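Local coordinates for protein bvu-3222 (Bacteroides vulgatus ATCC 8482, PDB 3FYF) that is of unknown function but carries a DUF4251 domain built on an antiparallel beta sheet and is probably exported to the periplasm, at residues B[81-86]-B[98-103]; B[128-133]-B[150-155]. All coordinates share one frame; numbering follows the deposited sequence.

Contact 1 (B[81-86]-B[98-103]); sequences IQTAFT and GGVTVQ
I81 and V102 face each other as an antiparallel hydrogen-bonded pair, and both backbone bonds are sound: I81 N to V102 O at 2.8 Å, and V102 N to I81 O at 2.9 Å. At the next hydrogen-bonded pair, T83 with V100, the CA atoms lie wider apart and both bonds are weak, T83 N lying 3.4 Å from V100 O. Q82 and T101 sit between them as a non-hydrogen-bonded pair, so here the side chains do the work. T101 OG1 donates to Q82 OE1 at 2.7 Å, approaching from the flank of the amide carbonyl (110° at the oxygen) and somewhat off its plane. Q82 CG is anti to the backbone N (chi1 -175°), and a bend at chi2 lays the amide across to T101; NE2 then gives a weak bond back to T83 O. With an alanine here, the T101 hydroxyl is likely to lose this acceptor and T83 O its weak side-chain donor. On the face of I81, T83 and V102, I81 CB packs 3.8 Å from V102 CB, and N70 OD1 accepts from both T83 OG1 and A84 N. The chemistry implies a strand pair firm at I81-V102 and slackening toward the loop, with a side-chain hydrogen bond on the more exposed Q82/T101 face.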
loop_
_atom_site.group_PDB
_atom_site.type_symbol
_atom_site.label_atom_id
_atom_site.label_comp_id
_atom_site.label_asym_id
_atom_site.label_seq_id
_atom_site.Cartn_x
_atom_site.Cartn_y
_atom_site.Cartn_z
ATOM N N ILE B 81 -10.328 -10.824 -13.176
ATOM C CA ILE B 81 -9.772 -10.670 -11.836
ATOM C C ILE B 81 -8.920 -11.901 -11.543
ATOM O O ILE B 81 -9.438 -13.013 -11.437
ATOM C CB ILE B 81 -10.867 -10.516 -10.749
ATOM C CG1 ILE B 81 -11.736 -9.283 -11.016
ATOM C CG2 ILE B 81 -10.237 -10.461 -9.359
ATOM C CD1 ILE B 81 -13.068 -9.311 -10.296
ATOM N N GLN B 82 -7.610 -11.697 -11.430
ATOM C CA GLN B 82 -6.684 -12.772 -11.087
ATOM C C GLN B 82 -5.966 -12.490 -9.769
ATOM O O GLN B 82 -5.376 -11.421 -9.590
ATOM C CB GLN B 82 -5.657 -12.975 -12.205
ATOM C CG GLN B 82 -4.710 -14.159 -11.992
ATOM C CD GLN B 82 -5.405 -15.499 -12.135
ATOM O OE1 GLN B 82 -5.922 -15.827 -13.199
ATOM N NE2 GLN B 82 -5.408 -16.287 -11.063
ATOM N N THR B 83 -6.026 -13.453 -8.855
ATOM C CA THR B 83 -5.245 -13.400 -7.624
ATOM C C THR B 83 -4.715 -14.789 -7.241
ATOM O O THR B 83 -5.259 -15.811 -7.668
ATOM C CB THR B 83 -6.028 -12.719 -6.458
ATOM O OG1 THR B 83 -5.115 -12.329 -5.424
ATOM C CG2 THR B 83 -7.118 -13.618 -5.883
ATOM N N ALA B 84 -3.649 -14.811 -6.448
ATOM C CA ALA B 84 -2.999 -16.060 -6.043
ATOM C C ALA B 84 -3.588 -16.668 -4.764
ATOM O O ALA B 84 -3.096 -17.688 -4.271
ATOM C CB ALA B 84 -1.491 -15.842 -5.891
ATOM N N PHE B 85 -4.635 -16.039 -4.238
ATOM C CA PHE B 85 -5.332 -16.559 -3.068
ATOM C C PHE B 85 -6.693 -17.132 -3.447
ATOM O O PHE B 85 -7.198 -16.888 -4.542
ATOM C CB PHE B 85 -5.497 -15.463 -2.013
ATOM C CG PHE B 85 -4.272 -14.615 -1.823
ATOM C CD1 PHE B 85 -3.232 -15.048 -1.018
ATOM C CD2 PHE B 85 -4.161 -13.384 -2.449
ATOM C CE1 PHE B 85 -2.104 -14.270 -0.840
ATOM C CE2 PHE B 85 -3.035 -12.602 -2.275
ATOM C CZ PHE B 85 -2.005 -13.046 -1.470
ATOM N N THR B 86 -7.282 -17.897 -2.533
ATOM C CA THR B 86 -8.189 -18.976 -2.906
ATOM C C THR B 86 -9.640 -18.505 -2.894
ATOM O O THR B 86 -10.275 -18.396 -3.942
ATOM C CB THR B 86 -8.044 -20.186 -1.964
ATOM O OG1 THR B 86 -6.672 -20.599 -1.918
ATOM C CG2 THR B 86 -8.902 -21.345 -2.450
ATOM N N GLY B 98 -2.141 -19.944 -7.290
ATOM C CA GLY B 98 -3.286 -20.846 -7.329
ATOM C C GLY B 98 -4.427 -20.357 -6.460
ATOM O O GLY B 98 -4.571 -20.780 -5.309
ATOM N N GLY B 99 -5.243 -19.465 -7.019
ATOM C CA GLY B 99 -6.345 -18.852 -6.284
ATOM C C GLY B 99 -7.666 -18.882 -7.027
ATOM O O GLY B 99 -8.346 -19.909 -7.061
ATOM N N VAL B 100 -8.031 -17.744 -7.610
ATOM C CA VAL B 100 -9.245 -17.631 -8.420
ATOM C C VAL B 100 -9.030 -16.795 -9.672
ATOM O O VAL B 100 -8.235 -15.852 -9.677
ATOM C CB VAL B 100 -10.444 -17.036 -7.634
ATOM C CG1 VAL B 100 -11.280 -18.140 -6.988
ATOM C CG2 VAL B 100 -9.978 -16.005 -6.617
ATOM N N THR B 101 -9.751 -17.161 -10.728
ATOM C CA THR B 101 -9.781 -16.403 -11.967
ATOM C C THR B 101 -11.232 -16.059 -12.274
ATOM O O THR B 101 -11.986 -16.891 -12.785
ATOM C CB THR B 101 -9.158 -17.190 -13.143
ATOM O OG1 THR B 101 -7.858 -17.663 -12.772
ATOM C CG2 THR B 101 -9.038 -16.307 -14.382
ATOM N N VAL B 102 -11.620 -14.835 -11.928
ATOM C CA VAL B 102 -12.943 -14.319 -12.246
ATOM C C VAL B 102 -12.860 -13.668 -13.624
ATOM O O VAL B 102 -12.460 -12.511 -13.748
ATOM C CB VAL B 102 -13.445 -13.298 -11.183
ATOM C CG1 VAL B 102 -14.925 -12.995 -11.372
ATOM C CG2 VAL B 102 -13.189 -13.807 -9.772
ATOM N N GLN B 103 -13.211 -14.432 -14.655
ATOM C CA GLN B 103 -13.200 -13.947 -16.037
ATOM C C GLN B 103 -14.627 -13.870 -16.573
ATOM O O GLN B 103 -15.475 -14.681 -16.199
ATOM C CB GLN B 103 -12.314 -14.837 -16.924
ATOM C CG GLN B 103 -12.774 -16.298 -17.044
ATOM C CD GLN B 103 -11.628 -17.289 -17.172
ATOM O OE1 GLN B 103 -11.636 -18.340 -16.528
ATOM N NE2 GLN B 103 -10.639 -16.960 -18.001
#

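Contact 2 (B[128-133]-B[150-155]); sequences IAVSAT and NPNFSG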
loop_
_atom_site.group_PDB
_atom_site.type_symbol
_atom_site.label_atom_id
_atom_site.label_comp_id
_atom_site.label_asym_id
_atom_site.label_seq_id
_atom_site.Cartn_x
_atom_site.Cartn_y
_atom_site.Cartn_z
ATOM N N ILE B 128 -18.306 -17.432 -14.591
ATOM C CA ILE B 128 -18.906 -18.761 -14.648
ATOM C C ILE B 128 -19.235 -19.266 -13.238
ATOM O O ILE B 128 -20.397 -19.520 -12.921
ATOM C CB ILE B 128 -18.024 -19.770 -15.444
ATOM C CG1 ILE B 128 -17.952 -19.364 -16.922
ATOM C CG2 ILE B 128 -18.557 -21.204 -15.305
ATOM C CD1 ILE B 128 -16.965 -20.171 -17.758
ATOM N N ALA B 129 -18.219 -19.393 -12.391
ATOM C CA ALA B 129 -18.428 -19.860 -11.027
ATOM C C ALA B 129 -18.866 -18.711 -10.123
ATOM O O ALA B 129 -19.913 -18.786 -9.473
ATOM C CB ALA B 129 -17.167 -20.533 -10.488
ATOM N N VAL B 130 -18.070 -17.644 -10.097
ATOM C CA VAL B 130 -18.323 -16.511 -9.203
ATOM C C VAL B 130 -18.434 -15.165 -9.933
ATOM O O VAL B 130 -17.816 -14.955 -10.984
ATOM C CB VAL B 130 -17.271 -16.433 -8.047
ATOM C CG1 VAL B 130 -17.344 -17.677 -7.160
ATOM C CG2 VAL B 130 -15.852 -16.247 -8.585
ATOM N N SER B 131 -19.246 -14.276 -9.361
ATOM C CA SER B 131 -19.438 -12.924 -9.881
ATOM C C SER B 131 -18.864 -11.898 -8.904
ATOM O O SER B 131 -18.666 -12.202 -7.727
ATOM C CB SER B 131 -20.925 -12.655 -10.120
ATOM O OG SER B 131 -21.669 -12.805 -8.921
ATOM N N ALA B 132 -18.604 -10.682 -9.387
ATOM C CA ALA B 132 -18.017 -9.635 -8.540
ATOM C C ALA B 132 -18.364 -8.207 -8.960
ATOM O O ALA B 132 -18.577 -7.923 -10.132
ATOM C CB ALA B 132 -16.488 -9.800 -8.458
ATOM N N THR B 133 -18.428 -7.316 -7.978
ATOM C CA THR B 133 -18.391 -5.889 -8.256
ATOM C C THR B 133 -17.019 -5.343 -7.867
ATOM O O THR B 133 -16.442 -5.725 -6.849
ATOM C CB THR B 133 -19.516 -5.103 -7.562
ATOM O OG1 THR B 133 -19.541 -5.414 -6.164
ATOM C CG2 THR B 133 -20.866 -5.443 -8.191
ATOM N N ASN B 150 -15.552 -7.175 -4.471
ATOM C CA ASN B 150 -16.632 -7.775 -3.689
ATOM C C ASN B 150 -17.239 -8.997 -4.428
ATOM O O ASN B 150 -18.068 -8.828 -5.315
ATOM C CB ASN B 150 -17.694 -6.695 -3.422
ATOM C CG ASN B 150 -18.886 -7.197 -2.609
ATOM O OD1 ASN B 150 -19.063 -8.395 -2.381
ATOM N ND2 ASN B 150 -19.714 -6.260 -2.166
ATOM N N PRO B 151 -16.828 -10.225 -4.059
ATOM C CA PRO B 151 -17.343 -11.420 -4.736
ATOM C C PRO B 151 -18.687 -11.940 -4.200
ATOM O O PRO B 151 -18.887 -12.029 -2.992
ATOM C CB PRO B 151 -16.236 -12.449 -4.504
ATOM C CG PRO B 151 -15.629 -12.063 -3.208
ATOM C CD PRO B 151 -15.833 -10.572 -3.029
ATOM N N ASN B 152 -19.596 -12.268 -5.118
ATOM C CA ASN B 152 -20.900 -12.873 -4.796
ATOM C C ASN B 152 -21.681 -12.152 -3.700
ATOM O O ASN B 152 -22.231 -12.794 -2.807
ATOM C CB ASN B 152 -20.729 -14.350 -4.435
ATOM C CG ASN B 152 -19.852 -15.092 -5.422
ATOM O OD1 ASN B 152 -20.148 -15.155 -6.619
ATOM N ND2 ASN B 152 -18.762 -15.654 -4.924
ATOM N N PHE B 153 -21.668 -10.815 -3.755
ATOM C CA PHE B 153 -22.392 -9.935 -2.816
ATOM C C PHE B 153 -22.059 -10.152 -1.331
ATOM O O PHE B 153 -22.797 -9.690 -0.463
ATOM C CB PHE B 153 -23.919 -10.042 -3.022
ATOM C CG PHE B 153 -24.366 -9.859 -4.449
ATOM C CD1 PHE B 153 -24.583 -8.585 -4.963
ATOM C CD2 PHE B 153 -24.593 -10.963 -5.272
ATOM C CE1 PHE B 153 -25.009 -8.407 -6.275
ATOM C CE2 PHE B 153 -25.016 -10.799 -6.587
ATOM C CZ PHE B 153 -25.229 -9.518 -7.090
ATOM N N SER B 154 -20.957 -10.848 -1.044
ATOM C CA SER B 154 -20.633 -11.260 0.326
ATOM C C SER B 154 -20.078 -10.125 1.181
ATOM O O SER B 154 -20.141 -10.184 2.413
ATOM C CB SER B 154 -19.656 -12.444 0.319
ATOM O OG SER B 154 -18.450 -12.123 -0.355
ATOM N N GLY B 155 -19.561 -9.091 0.515
ATOM C CA GLY B 155 -18.890 -7.972 1.167
ATOM C C GLY B 155 -17.545 -7.709 0.502
ATOM O O GLY B 155 -17.027 -8.571 -0.223
#
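S131 O takes the N-H of N152 at 2.8 Å, and T133 and N150 exchange two further backbone bonds, at the open end of the beta hairpin formed by strands 132-138 and 144-151. A132 and P151 lie between these bonds as a non-hydrogen-bonded antiparallel pair, their CA atoms 4.3 Å apart. Past P151 the chain leaves the strand in a type I' turn, P151 to S154, with N152 and F153 both at positive phi. N152 extends the pairing with its side chain: OD1 accepts from S131 N at 3.0 Å, a fairly straight bond (161° at the hydrogen) whose donor stands off the carbonyl plane. The N152 amide thus holds S131 a second time, beside the backbone bond between N152 N and S131 O, and its ND2 comes up against V130 CG1 at 3.3 Å. T133 OG1, set between the backbone N and the carbonyl carbon (chi1 52°), lies 3.5 Å from the N150 CB methylene, with the two side chains side by side. The N150 amide instead turns to its own loop, where OD1 receives G155 N from above the carbonyl plane. P151 packs on F88 and T157. The turn is pinned by S154, whose backbone N and OG both donate to P151 O, OG at 2.7 Å.

Contacts 1 and 2 belong to the same antiparallel sheet, with centres about 12 Å apart on one side of the chain's centre. In sequence they follow in series: the pairing of 81-86 with 98-103 is complete before 128-133 begins. Strand 119-126 bridges them, pairing with 100-113 and with 132-138, and its I125 packs against I81 and V102 while sharing backbone bonds with A132. The contacts also touch directly: I81 CD1 packs 3.9 Å from A132 CB, and V102 CG1 rests 3.5 Å from the carbonyl oxygen V130 O. F88, in the loop between the segments of contact 1, packs on V100 and on P151, so one side chain touches both contacts.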